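Local coordinates for prolyl endopeptidase (Myxococcus xanthus, PDB 2BKL), which probably hydrolyses oligopeptides after proline, and far less readily after alanine, as a serine endopeptidase of the S9A family, at residues E65-D70 / K659-S664; T385-I390 / V408-E413; Q414-Q419 / H436-K441. All coordinates share one frame; numbering follows the deposited sequence.

Contact 1: E65-D70 / K659-S664; sequences ELFYTD and KAIESS
Phe67, the last helical residue before Tyr68 leaves helical geometry, faces the side of helix 657-674, and its CA lies 7.2 Å from that of Ile661. With CG anti to the carbonyl carbon (chi1 -73°), the Phe67 ring reaches the other helix rim first. Its outer edge meets two residues one turn apart: CZ is 3.5 Å from Ser664 OG and CE2 is 3.7 Å from Ala660 O, both near the ring plane. Beside them, CD2 lies 3.7 Å from CG1 of Ile661, whose side chain runs past the phenyl in the opposite direction. Ile661 also serves Tyr68: its CD1 methyl sits 3.5 Å from Tyr68 CE2, the two side chains crossing at about a right angle. The Tyr68 hydroxyl is hydrogen-bonded to Glu92, and Phe63 packs on both Phe67 and Ile661. An alanine at Phe67 would probably open a gap between the helices where the ring edge meets Ser664 and Ile661 CG1, and take a ring from Phe63. Helix 56-67 thus packs against helix 657-674, near the C terminus, as in other prolyl oligopeptidases, whose α/β-hydrolase domain is assembled from both ends of the chain around an inserted β-propeller.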
ATOM      1  N   GLU A  65      19.662  10.421  12.363  1.00 11.05           N
ATOM      2  CA  GLU A  65      20.298   9.264  12.967  1.00 12.78           C
ATOM      3  C   GLU A  65      19.510   7.976  12.673  1.00 12.95           C
ATOM      4  O   GLU A  65      20.088   6.894  12.521  1.00 14.45           O
ATOM      5  CB  GLU A  65      20.436   9.528  14.474  1.00 16.68           C
ATOM      6  CG  GLU A  65      20.975   8.429  15.353  1.00 22.04           C
ATOM      7  CD  GLU A  65      21.253   8.907  16.784  1.00 22.41           C
ATOM      8  OE1 GLU A  65      20.552   9.848  17.277  1.00 24.48           O
ATOM      9  OE2 GLU A  65      22.173   8.334  17.427  1.00 27.78           O
ATOM     10  N   LEU A  66      18.192   8.097  12.558  1.00 10.94           N
ATOM     11  CA  LEU A  66      17.319   6.930  12.430  1.00 11.10           C
ATOM     12  C   LEU A  66      17.005   6.544  10.997  1.00 10.51           C
ATOM     13  O   LEU A  66      16.886   5.358  10.690  1.00 12.94           O
ATOM     14  CB  LEU A  66      15.989   7.188  13.146  1.00 10.45           C
ATOM     15  CG  LEU A  66      16.051   7.251  14.666  1.00 10.31           C
ATOM     16  CD1 LEU A  66      14.745   7.750  15.215  1.00  9.21           C
ATOM     17  CD2 LEU A  66      16.437   5.888  15.239  1.00 11.51           C
ATOM     18  N   PHE A  67      16.810   7.519  10.115  1.00  9.42           N
ATOM     19  CA  PHE A  67      16.275   7.233   8.766  1.00  9.99           C
ATOM     20  C   PHE A  67      17.334   6.807   7.759  1.00 11.21           C
ATOM     21  O   PHE A  67      17.007   6.164   6.757  1.00 11.30           O
ATOM     22  CB  PHE A  67      15.514   8.429   8.180  1.00  9.89           C
ATOM     23  CG  PHE A  67      14.174   8.687   8.787  1.00 10.08           C
ATOM     24  CD1 PHE A  67      13.715   8.013   9.914  1.00 11.33           C
ATOM     25  CD2 PHE A  67      13.383   9.662   8.235  1.00  8.87           C
ATOM     26  CE1 PHE A  67      12.439   8.292  10.433  1.00 10.95           C
ATOM     27  CE2 PHE A  67      12.123   9.964   8.754  1.00 10.44           C
ATOM     28  CZ  PHE A  67      11.665   9.280   9.869  1.00 10.55           C
ATOM     29  N   TYR A  68      18.586   7.215   7.958  1.00  9.16           N
ATOM     30  CA  TYR A  68      19.671   6.725   7.096  1.00  9.93           C
ATOM     31  C   TYR A  68      20.149   5.431   7.712  1.00 11.16           C
ATOM     32  O   TYR A  68      20.604   5.416   8.852  1.00 13.65           O
ATOM     33  CB  TYR A  68      20.799   7.741   7.003  1.00  9.40           C
ATOM     34  CG  TYR A  68      20.467   8.959   6.165  1.00  8.59           C
ATOM     35  CD1 TYR A  68      20.451   8.893   4.780  1.00  9.22           C
ATOM     36  CD2 TYR A  68      20.182  10.200   6.767  1.00  8.68           C
ATOM     37  CE1 TYR A  68      20.159  10.022   4.005  1.00 10.79           C
ATOM     38  CE2 TYR A  68      19.882  11.314   6.026  1.00  8.95           C
ATOM     39  CZ  TYR A  68      19.850  11.251   4.641  1.00  9.72           C
ATOM     40  OH  TYR A  68      19.523  12.390   3.905  1.00 12.82           O
ATOM     41  N   THR A  69      19.979   4.325   6.997  1.00 12.07           N
ATOM     42  CA  THR A  69      20.359   3.020   7.519  1.00 12.86           C
ATOM     43  C   THR A  69      21.179   2.239   6.506  1.00 14.14           C
ATOM     44  O   THR A  69      21.201   2.553   5.305  1.00 14.47           O
ATOM     45  CB  THR A  69      19.132   2.151   7.854  1.00 16.19           C
ATOM     46  OG1 THR A  69      18.496   1.755   6.642  1.00 17.86           O
ATOM     47  CG2 THR A  69      18.081   2.921   8.619  1.00 17.77           C
ATOM     48  N   ASP A  70      21.836   1.217   7.027  1.00 12.54           N
ATOM     49  CA  ASP A  70      22.424   0.143   6.248  1.00 12.17           C
ATOM     50  C   ASP A  70      21.422  -0.982   6.303  1.00 13.73           C
ATOM     51  O   ASP A  70      21.127  -1.500   7.378  1.00 14.56           O
ATOM     52  CB  ASP A  70      23.730  -0.336   6.879  1.00 14.62           C
ATOM     53  CG  ASP A  70      24.803   0.674   6.785  1.00 15.18           C
ATOM     54  OD1 ASP A  70      25.104   1.117   5.655  1.00 17.27           O
ATOM     55  OD2 ASP A  70      25.388   1.129   7.800  1.00 18.99           O
ATOM     56  N   LYS A 659      14.033  14.269   2.360  1.00  7.41           N
ATOM     57  CA  LYS A 659      12.665  14.792   2.342  1.00  9.75           C
ATOM     58  C   LYS A 659      11.758  14.073   3.331  1.00  9.23           C
ATOM     59  O   LYS A 659      10.871  14.683   3.944  1.00  9.03           O
ATOM     60  CB  LYS A 659      12.095  14.743   0.926  1.00 13.04           C
ATOM     61  CG  LYS A 659      12.816  15.693  -0.067  1.00 17.51           C
ATOM     62  CD  LYS A 659      12.989  17.140   0.410  1.00 21.58           C
ATOM     63  CE  LYS A 659      13.613  18.005  -0.674  1.00 23.41           C
ATOM     64  NZ  LYS A 659      14.978  17.537  -1.085  1.00 26.72           N
ATOM     65  N   ALA A 660      11.983  12.794   3.554  1.00  9.13           N
ATOM     66  CA  ALA A 660      11.267  12.053   4.596  1.00  7.99           C
ATOM     67  C   ALA A 660      11.576  12.622   5.974  1.00  9.15           C
ATOM     68  O   ALA A 660      10.677  12.733   6.803  1.00  9.40           O
ATOM     69  CB  ALA A 660      11.611  10.568   4.510  1.00  9.55           C
ATOM     70  N   ILE A 661      12.835  12.997   6.212  1.00  8.28           N
ATOM     71  CA  ILE A 661      13.219  13.626   7.476  1.00  7.41           C
ATOM     72  C   ILE A 661      12.416  14.901   7.631  1.00  7.49           C
ATOM     73  O   ILE A 661      11.820  15.123   8.688  1.00  8.35           O
ATOM     74  CB  ILE A 661      14.736  13.896   7.546  1.00  7.44           C
ATOM     75  CG1 ILE A 661      15.492  12.585   7.629  1.00  8.94           C
ATOM     76  CG2 ILE A 661      15.067  14.758   8.768  1.00  8.76           C
ATOM     77  CD1 ILE A 661      16.993  12.671   7.344  1.00  9.48           C
ATOM     78  N   GLU A 662      12.406  15.755   6.593  1.00  8.79           N
ATOM     79  CA  GLU A 662      11.668  17.024   6.669  1.00  9.38           C
ATOM     80  C   GLU A 662      10.181  16.803   6.935  1.00 10.25           C
ATOM     81  O   GLU A 662       9.564  17.545   7.700  1.00 10.30           O
ATOM     82  CB  GLU A 662      11.881  17.853   5.401  1.00 11.86           C
ATOM     83  CG  GLU A 662      13.262  18.472   5.304  1.00 15.20           C
ATOM     84  CD  GLU A 662      13.411  19.332   4.066  1.00 18.97           C
ATOM     85  OE1 GLU A 662      12.678  20.337   3.959  1.00 25.56           O
ATOM     86  OE2 GLU A 662      14.247  19.027   3.193  1.00 26.23           O
ATOM     87  N   SER A 663       9.597  15.766   6.338  1.00  9.89           N
ATOM     88  CA  SER A 663       8.168  15.547   6.492  1.00 10.33           C
ATOM     89  C   SER A 663       7.871  15.112   7.922  1.00 10.04           C
ATOM     90  O   SER A 663       6.884  15.565   8.506  1.00  9.47           O
ATOM     91  CB  SER A 663       7.671  14.499   5.496  1.00 13.82           C
ATOM     92  OG  SER A 663       7.755  15.037   4.194  1.00 23.51           O
ATOM     93  N   SER A 664       8.724  14.264   8.497  1.00  9.02           N
ATOM     94  CA  SER A 664       8.527  13.798   9.853  1.00  8.38           C
ATOM     95  C   SER A 664       8.738  14.927  10.845  1.00  9.03           C
ATOM     96  O   SER A 664       8.015  14.989  11.818  1.00  9.38           O
ATOM     97  CB  SER A 664       9.449  12.607  10.175  1.00  8.88           C
ATOM     98  OG  SER A 664       9.022  11.464   9.438  1.00 11.80           O
TER

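Contact 2: T385-I390 / V408-E413; sequences TTPRQI and VPMNPE
The contact between Pro387 and Val408, continued by Thr385 and Pro412, lies at the passage from β-propeller to peptidase domain: strand 386-394 belongs to the last four-stranded blade, and 408-413 is the linker that leads on to strand 415-423. Two points of approach define it, with CA atoms 5.5 Å apart at Thr385 and Pro412 and 7.1 Å apart at Pro387 and Val408. At the second, the Val408 methyl CG2 comes within 3.5 Å of Pro387 CG, against the outer end of the pyrrolidine ring. Met410 lies between the two points. Its CG stands between backbone N and carbonyl carbon (chi1 51°), and the chain bends at chi3, leaving SD 4.2 Å from Pro387 CG and CE 3.9 Å from Thr385 O. The same carbonyl oxygen meets the ring of Pro412, 3.5 Å from CB. Phe464 touches both Pro387 and Met410. The linker holds its own shape through an inverse gamma turn centred on Pro409 and an Asx turn, in which Glu413 N donates to Asn411 OD1 at 3.1 Å. The two segments share no hydrogen bond and meet mainly through apolar atoms, so the seam depends on shape and desolvation, with Thr385 O buried without a polar partner in the model.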
ATOM      1  N   THR A 385       8.866  -2.636  17.745  1.00 14.85           N
ATOM      2  CA  THR A 385      10.135  -2.277  18.389  1.00 17.89           C
ATOM      3  C   THR A 385      11.391  -3.038  17.878  1.00 19.32           C
ATOM      4  O   THR A 385      12.481  -2.889  18.447  1.00 22.39           O
ATOM      5  CB  THR A 385       9.993  -2.495  19.908  1.00 20.11           C
ATOM      6  OG1 THR A 385       9.821  -3.883  20.189  1.00 22.94           O
ATOM      7  CG2 THR A 385       8.730  -1.853  20.440  1.00 22.53           C
ATOM      8  N   THR A 386      11.246  -3.816  16.808  1.00 16.02           N
ATOM      9  CA  THR A 386      12.313  -4.680  16.248  1.00 18.11           C
ATOM     10  C   THR A 386      12.548  -4.303  14.789  1.00 15.26           C
ATOM     11  O   THR A 386      11.718  -4.612  13.931  1.00 15.50           O
ATOM     12  CB  THR A 386      11.910  -6.196  16.263  1.00 17.20           C
ATOM     13  OG1 THR A 386      11.707  -6.657  17.594  1.00 25.07           O
ATOM     14  CG2 THR A 386      13.050  -7.082  15.762  1.00 22.79           C
ATOM     15  N   PRO A 387      13.673  -3.676  14.474  1.00 13.97           N
ATOM     16  CA  PRO A 387      14.025  -3.442  13.070  1.00 11.92           C
ATOM     17  C   PRO A 387      14.078  -4.728  12.226  1.00 11.53           C
ATOM     18  O   PRO A 387      14.295  -5.797  12.792  1.00 11.48           O
ATOM     19  CB  PRO A 387      15.418  -2.770  13.172  1.00 12.66           C
ATOM     20  CG  PRO A 387      15.428  -2.164  14.497  1.00 14.89           C
ATOM     21  CD  PRO A 387      14.674  -3.094  15.383  1.00 13.74           C
ATOM     22  N   ARG A 388      13.912  -4.620  10.905  1.00 12.31           N
ATOM     23  CA  ARG A 388      13.841  -5.772  10.013  1.00 15.11           C
ATOM     24  C   ARG A 388      14.984  -6.732  10.206  1.00 11.73           C
ATOM     25  O   ARG A 388      16.142  -6.356  10.219  1.00 11.79           O
ATOM     26  CB  ARG A 388      13.846  -5.342   8.531  1.00 19.11           C
ATOM     27  CG  ARG A 388      12.521  -4.887   7.993  1.00 25.25           C
ATOM     28  CD  ARG A 388      12.630  -4.102   6.687  1.00 25.98           C
ATOM     29  NE  ARG A 388      13.425  -4.769   5.656  1.00 29.34           N
ATOM     30  CZ  ARG A 388      12.919  -5.495   4.649  1.00 29.34           C
ATOM     31  NH1 ARG A 388      11.605  -5.649   4.507  1.00 30.43           N
ATOM     32  NH2 ARG A 388      13.737  -6.062   3.760  1.00 28.29           N
ATOM     33  N   GLN A 389      14.618  -7.995  10.335  1.00  9.84           N
ATOM     34  CA  GLN A 389      15.540  -9.103  10.350  1.00 11.16           C
ATOM     35  C   GLN A 389      15.150 -10.025   9.221  1.00 10.95           C
ATOM     36  O   GLN A 389      13.975 -10.275   9.019  1.00 14.55           O
ATOM     37  CB  GLN A 389      15.394  -9.860  11.642  1.00 11.71           C
ATOM     38  CG  GLN A 389      15.794  -9.025  12.873  1.00 12.90           C
ATOM     39  CD  GLN A 389      15.535  -9.708  14.194  1.00 16.03           C
ATOM     40  OE1 GLN A 389      14.885 -10.753  14.263  1.00 19.88           O
ATOM     41  NE2 GLN A 389      16.003  -9.083  15.264  1.00 19.52           N
ATOM     42  N   ILE A 390      16.112 -10.559   8.502  1.00  7.51           N
ATOM     43  CA  ILE A 390      15.868 -11.561   7.494  1.00  7.74           C
ATOM     44  C   ILE A 390      16.491 -12.863   7.913  1.00  7.61           C
ATOM     45  O   ILE A 390      17.641 -12.900   8.304  1.00  7.30           O
ATOM     46  CB  ILE A 390      16.438 -11.135   6.143  1.00  8.64           C
ATOM     47  CG1 ILE A 390      15.837  -9.804   5.699  1.00  9.90           C
ATOM     48  CG2 ILE A 390      16.216 -12.244   5.112  1.00  9.73           C
ATOM     49  CD1 ILE A 390      16.502  -9.275   4.457  1.00 11.23           C
ATOM     50  N   VAL A 408      19.825  -0.132  14.320  1.00 15.97           N
ATOM     51  CA  VAL A 408      19.193   1.163  14.523  1.00 15.66           C
ATOM     52  C   VAL A 408      19.599   1.652  15.924  1.00 15.08           C
ATOM     53  O   VAL A 408      19.597   0.867  16.863  1.00 14.04           O
ATOM     54  CB  VAL A 408      17.646   1.014  14.428  1.00 17.33           C
ATOM     55  CG1 VAL A 408      16.946   2.321  14.710  1.00 18.51           C
ATOM     56  CG2 VAL A 408      17.224   0.522  13.056  1.00 19.34           C
ATOM     57  N   PRO A 409      19.979   2.922  16.072  1.00 14.11           N
ATOM     58  CA  PRO A 409      20.432   3.434  17.378  1.00 14.79           C
ATOM     59  C   PRO A 409      19.252   3.684  18.313  1.00 13.54           C
ATOM     60  O   PRO A 409      18.828   4.827  18.487  1.00 14.67           O
ATOM     61  CB  PRO A 409      21.162   4.724  17.012  1.00 14.82           C
ATOM     62  CG  PRO A 409      20.494   5.177  15.766  1.00 15.35           C
ATOM     63  CD  PRO A 409      20.109   3.933  15.018  1.00 14.28           C
ATOM     64  N   MET A 410      18.759   2.618  18.924  1.00 14.33           N
ATOM     65  CA  MET A 410      17.617   2.665  19.838  1.00 16.94           C
ATOM     66  C   MET A 410      17.747   1.506  20.802  1.00 16.80           C
ATOM     67  O   MET A 410      18.518   0.585  20.551  1.00 17.93           O
ATOM     68  CB  MET A 410      16.319   2.482  19.054  1.00 20.38           C
ATOM     69  CG  MET A 410      16.388   1.241  18.154  1.00 22.09           C
ATOM     70  SD  MET A 410      14.892   0.404  17.743  1.00 27.15           S
ATOM     71  CE  MET A 410      13.973   0.623  19.235  1.00 23.79           C
ATOM     72  N   ASN A 411      17.001   1.547  21.901  1.00 14.93           N
ATOM     73  CA  ASN A 411      16.988   0.457  22.878  1.00 16.80           C
ATOM     74  C   ASN A 411      15.589  -0.117  22.978  1.00 16.30           C
ATOM     75  O   ASN A 411      14.729   0.476  23.628  1.00 15.74           O
ATOM     76  CB  ASN A 411      17.454   0.952  24.249  1.00 18.82           C
ATOM     77  CG  ASN A 411      17.449  -0.158  25.310  1.00 19.56           C
ATOM     78  OD1 ASN A 411      17.083  -1.315  25.046  1.00 22.52           O
ATOM     79  ND2 ASN A 411      17.865   0.198  26.525  1.00 25.85           N
ATOM     80  N   PRO A 412      15.348  -1.253  22.320  1.00 16.58           N
ATOM     81  CA  PRO A 412      14.002  -1.849  22.265  1.00 16.97           C
ATOM     82  C   PRO A 412      13.403  -2.182  23.634  1.00 15.59           C
ATOM     83  O   PRO A 412      12.169  -2.169  23.762  1.00 14.07           O
ATOM     84  CB  PRO A 412      14.207  -3.132  21.451  1.00 17.79           C
ATOM     85  CG  PRO A 412      15.488  -2.931  20.713  1.00 19.98           C
ATOM     86  CD  PRO A 412      16.330  -2.052  21.551  1.00 18.08           C
ATOM     87  N   GLU A 413      14.240  -2.448  24.634  1.00 14.00           N
ATOM     88  CA  GLU A 413      13.770  -2.843  25.967  1.00 14.99           C
ATOM     89  C   GLU A 413      13.073  -1.727  26.735  1.00 12.97           C
ATOM     90  O   GLU A 413      12.425  -1.965  27.762  1.00 13.86           O
ATOM     91  CB  GLU A 413      14.948  -3.369  26.805  1.00 19.69           C
ATOM     92  CG  GLU A 413      15.635  -4.583  26.194  1.00 25.79           C
ATOM     93  CD  GLU A 413      14.672  -5.733  25.915  1.00 26.41           C
ATOM     94  OE1 GLU A 413      14.058  -6.246  26.887  1.00 31.45           O
ATOM     95  OE2 GLU A 413      14.514  -6.120  24.722  1.00 31.90           O
TER

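Contact 3: Q414-Q419 / H436-K441; sequences QYQVEQ and HRKDLK
His436 and Glu418 meet with imidazole and carboxylate planes almost perpendicular, 88° apart. His436 NE2 donates to Glu418 OE2 over 2.7 Å, keeping the acceptor near the ring plane but meeting the oxygen on its anti side; Tyr521 OH is a second partner of OE2. At the other ring nitrogen, ND1 donates to Arg437 O at 2.8 Å, in the ring plane but above that of the carbonyl. With chi1 at 51°, CG of His436 is flanked by backbone N and carbonyl carbon, which carries the ring toward Glu418; Leu440 CD2 lies against one face, offset toward the rim, and the Gln416 amide crosses obliquely, OE1 3.3 Å from CE1. Arg437 turns its guanidinium the other way, alongside Gln414 and pointing in the same direction. Its NH1 donates to Gln414 OE1 at 3.0 Å, from above the amide plane, while NE forms a salt bridge with Asp439 OD1 within the type I turn 437-440. Next to it Arg437 CG packs 4.0 Å from Tyr415 CE1; the Tyr415 hydroxyl bonds to Asp473. These groups are carried by an antiparallel ladder, with Gln416 and His436 a hydrogen-bonded pair (Gln416 N to His436 O, 2.9 Å), and Lys438 N extends it to Gln414 O. With both ring nitrogens donating and a carboxylate at one of them, His436 is fixed in rotation, and its protonated form would probably be favoured.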
ATOM      1  N   GLN A 414      13.166  -0.512  26.227  1.00 11.84           N
ATOM      2  CA  GLN A 414      12.458   0.608  26.830  1.00 11.86           C
ATOM      3  C   GLN A 414      10.969   0.635  26.473  1.00  9.60           C
ATOM      4  O   GLN A 414      10.230   1.392  27.071  1.00 10.06           O
ATOM      5  CB  GLN A 414      13.121   1.943  26.448  1.00 16.65           C
ATOM      6  CG  GLN A 414      14.422   2.181  27.265  1.00 20.74           C
ATOM      7  CD  GLN A 414      15.266   3.349  26.778  1.00 22.23           C
ATOM      8  OE1 GLN A 414      14.776   4.245  26.083  1.00 26.50           O
ATOM      9  NE2 GLN A 414      16.563   3.329  27.135  1.00 26.20           N
ATOM     10  N   TYR A 415      10.535  -0.163  25.501  1.00  9.58           N
ATOM     11  CA  TYR A 415       9.179  -0.062  24.954  1.00  9.32           C
ATOM     12  C   TYR A 415       8.434  -1.372  25.073  1.00  9.62           C
ATOM     13  O   TYR A 415       9.032  -2.454  25.214  1.00 10.19           O
ATOM     14  CB  TYR A 415       9.210   0.333  23.459  1.00  8.29           C
ATOM     15  CG  TYR A 415      10.143   1.457  23.165  1.00  9.32           C
ATOM     16  CD1 TYR A 415       9.838   2.739  23.522  1.00  8.91           C
ATOM     17  CD2 TYR A 415      11.363   1.227  22.578  1.00 10.59           C
ATOM     18  CE1 TYR A 415      10.718   3.786  23.287  1.00  9.94           C
ATOM     19  CE2 TYR A 415      12.255   2.264  22.339  1.00 11.13           C
ATOM     20  CZ  TYR A 415      11.937   3.525  22.710  1.00 10.62           C
ATOM     21  OH  TYR A 415      12.830   4.566  22.504  1.00 14.14           O
ATOM     22  N   GLN A 416       7.114  -1.267  25.049  1.00  9.67           N
ATOM     23  CA  GLN A 416       6.295  -2.465  24.974  1.00 11.99           C
ATOM     24  C   GLN A 416       5.166  -2.264  24.014  1.00  9.09           C
ATOM     25  O   GLN A 416       4.777  -1.132  23.681  1.00  9.52           O
ATOM     26  CB  GLN A 416       5.762  -2.889  26.320  1.00 14.38           C
ATOM     27  CG  GLN A 416       4.806  -1.924  26.933  1.00 15.42           C
ATOM     28  CD  GLN A 416       4.329  -2.340  28.318  1.00 17.26           C
ATOM     29  OE1 GLN A 416       4.395  -1.557  29.250  1.00 22.09           O
ATOM     30  NE2 GLN A 416       3.840  -3.571  28.443  1.00 23.58           N
ATOM     31  N   VAL A 417       4.640  -3.390  23.575  1.00  9.77           N
ATOM     32  CA  VAL A 417       3.548  -3.457  22.619  1.00  9.02           C
ATOM     33  C   VAL A 417       2.455  -4.283  23.257  1.00  8.01           C
ATOM     34  O   VAL A 417       2.712  -5.395  23.750  1.00  8.95           O
ATOM     35  CB  VAL A 417       3.957  -4.175  21.317  1.00  9.73           C
ATOM     36  CG1 VAL A 417       2.795  -4.225  20.323  1.00 11.35           C
ATOM     37  CG2 VAL A 417       5.209  -3.524  20.697  1.00 12.85           C
ATOM     38  N   GLU A 418       1.269  -3.697  23.344  1.00  7.02           N
ATOM     39  CA  GLU A 418       0.066  -4.387  23.780  1.00  8.40           C
ATOM     40  C   GLU A 418      -0.822  -4.679  22.573  1.00  7.07           C
ATOM     41  O   GLU A 418      -0.799  -3.947  21.566  1.00  8.11           O
ATOM     42  CB  GLU A 418      -0.733  -3.488  24.720  1.00 11.15           C
ATOM     43  CG  GLU A 418       0.078  -2.767  25.787  1.00 13.30           C
ATOM     44  CD  GLU A 418      -0.857  -2.002  26.665  1.00 14.45           C
ATOM     45  OE1 GLU A 418      -1.710  -2.670  27.279  1.00 16.52           O
ATOM     46  OE2 GLU A 418      -0.790  -0.755  26.688  1.00 16.09           O
ATOM     47  N   GLN A 419      -1.606  -5.739  22.670  1.00  5.48           N
ATOM     48  CA  GLN A 419      -2.726  -5.981  21.793  1.00  5.47           C
ATOM     49  C   GLN A 419      -3.986  -6.071  22.610  1.00  5.28           C
ATOM     50  O   GLN A 419      -4.069  -6.877  23.584  1.00  5.56           O
ATOM     51  CB  GLN A 419      -2.564  -7.235  20.956  1.00  6.59           C
ATOM     52  CG  GLN A 419      -3.743  -7.409  19.943  1.00  8.00           C
ATOM     53  CD  GLN A 419      -3.581  -8.563  18.986  1.00  6.76           C
ATOM     54  OE1 GLN A 419      -3.258  -9.698  19.408  1.00  9.63           O
ATOM     55  NE2 GLN A 419      -3.783  -8.287  17.713  1.00  9.25           N
ATOM     56  N   HIS A 436       4.112   1.918  23.526  1.00  5.58           N
ATOM     57  CA  HIS A 436       4.545   3.004  24.396  1.00  5.70           C
ATOM     58  C   HIS A 436       5.755   2.582  25.211  1.00  5.82           C
ATOM     59  O   HIS A 436       6.082   1.408  25.303  1.00  6.90           O
ATOM     60  CB  HIS A 436       3.415   3.430  25.337  1.00  7.19           C
ATOM     61  CG  HIS A 436       2.798   2.286  26.064  1.00  7.44           C
ATOM     62  ND1 HIS A 436       3.336   1.749  27.222  1.00  8.15           N
ATOM     63  CD2 HIS A 436       1.683   1.569  25.805  1.00  9.11           C
ATOM     64  CE1 HIS A 436       2.583   0.738  27.622  1.00 10.85           C
ATOM     65  NE2 HIS A 436       1.575   0.610  26.778  1.00 11.41           N
ATOM     66  N   ARG A 437       6.401   3.556  25.853  1.00  7.14           N
ATOM     67  CA  ARG A 437       7.443   3.227  26.827  1.00  7.02           C
ATOM     68  C   ARG A 437       6.866   2.377  27.953  1.00  6.47           C
ATOM     69  O   ARG A 437       5.726   2.586  28.396  1.00  6.93           O
ATOM     70  CB  ARG A 437       8.048   4.491  27.436  1.00  8.98           C
ATOM     71  CG  ARG A 437       8.952   5.276  26.515  1.00 12.18           C
ATOM     72  CD  ARG A 437       9.518   6.510  27.154  1.00 14.39           C
ATOM     73  NE  ARG A 437      10.441   6.110  28.209  1.00 17.01           N
ATOM     74  CZ  ARG A 437      11.711   5.738  27.981  1.00 19.53           C
ATOM     75  NH1 ARG A 437      12.236   5.765  26.752  1.00 21.53           N
ATOM     76  NH2 ARG A 437      12.463   5.333  28.997  1.00 20.97           N
ATOM     77  N   LYS A 438       7.679   1.470  28.473  1.00  8.06           N
ATOM     78  CA  LYS A 438       7.284   0.674  29.637  1.00  9.06           C
ATOM     79  C   LYS A 438       6.900   1.514  30.838  1.00 10.99           C
ATOM     80  O   LYS A 438       6.020   1.114  31.596  1.00 13.30           O
ATOM     81  CB  LYS A 438       8.396  -0.318  30.017  1.00  9.79           C
ATOM     82  CG  LYS A 438       8.538  -1.431  29.037  1.00 11.87           C
ATOM     83  CD  LYS A 438       9.529  -2.519  29.492  1.00 13.32           C
ATOM     84  CE  LYS A 438       9.798  -3.537  28.397  1.00 15.00           C
ATOM     85  NZ  LYS A 438      10.977  -4.371  28.728  1.00 17.65           N
ATOM     86  N   ASP A 439       7.565   2.650  31.036  1.00 10.43           N
ATOM     87  CA  ASP A 439       7.267   3.534  32.171  1.00 12.67           C
ATOM     88  C   ASP A 439       6.142   4.561  31.976  1.00 12.03           C
ATOM     89  O   ASP A 439       5.968   5.460  32.793  1.00 14.84           O
ATOM     90  CB  ASP A 439       8.544   4.221  32.652  1.00 13.04           C
ATOM     91  CG  ASP A 439       9.167   5.143  31.635  1.00 16.90           C
ATOM     92  OD1 ASP A 439       8.554   5.538  30.595  1.00 13.74           O
ATOM     93  OD2 ASP A 439      10.345   5.551  31.831  1.00 19.35           O
ATOM     94  N   LEU A 440       5.372   4.431  30.905  1.00 10.71           N
ATOM     95  CA  LEU A 440       4.256   5.325  30.664  1.00 11.04           C
ATOM     96  C   LEU A 440       3.366   5.377  31.881  1.00 11.40           C
ATOM     97  O   LEU A 440       2.978   4.335  32.403  1.00 12.01           O
ATOM     98  CB  LEU A 440       3.415   4.793  29.503  1.00 12.64           C
ATOM     99  CG  LEU A 440       2.190   5.618  29.104  1.00 13.92           C
ATOM    100  CD1 LEU A 440       2.658   6.756  28.209  1.00 15.88           C
ATOM    101  CD2 LEU A 440       1.133   4.719  28.418  1.00 15.76           C
ATOM    102  N   LYS A 441       3.018   6.585  32.303  1.00 12.77           N
ATOM    103  CA  LYS A 441       1.974   6.783  33.301  1.00 14.99           C
ATOM    104  C   LYS A 441       0.602   6.708  32.640  1.00 11.68           C
ATOM    105  O   LYS A 441       0.352   7.376  31.636  1.00 13.18           O
ATOM    106  CB  LYS A 441       2.154   8.139  33.998  1.00 19.10           C
ATOM    107  CG  LYS A 441       3.601   8.443  34.399  1.00 23.00           C
ATOM    108  CD  LYS A 441       3.742   9.409  35.582  1.00 25.84           C
ATOM    109  CE  LYS A 441       4.973   9.047  36.414  1.00 26.98           C
ATOM    110  NZ  LYS A 441       5.480  10.189  37.251  1.00 29.19           N
TER
HETATM  111  O   HOH W   1      10.307   2.756  29.617  1.00 17.34           O
HETATM  112  O   HOH W   2       5.035  -1.694  31.583  1.00 27.40           O

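In the fold
From the N terminus, helix 56-67 supplies the first half of contact 1, whose loop closes only 589 residues later at helix 657-674; the whole propeller and most of the peptidase domain lie between. Contacts 2 and 3 are nested inside that loop and follow one another in series. Contact 2 closes over the last propeller strand, and contact 3 closes the hairpin 415-423/429-437 at one edge of the mixed peptidase sheet. Contact 2 touches both others: Val408 and Pro409 rest on Leu66 and Glu65, while Thr385 and Met410 pack on Tyr415. Contacts 1 and 3 do not touch, their nearest atoms being about 8 Å apart, so the linker bridges them.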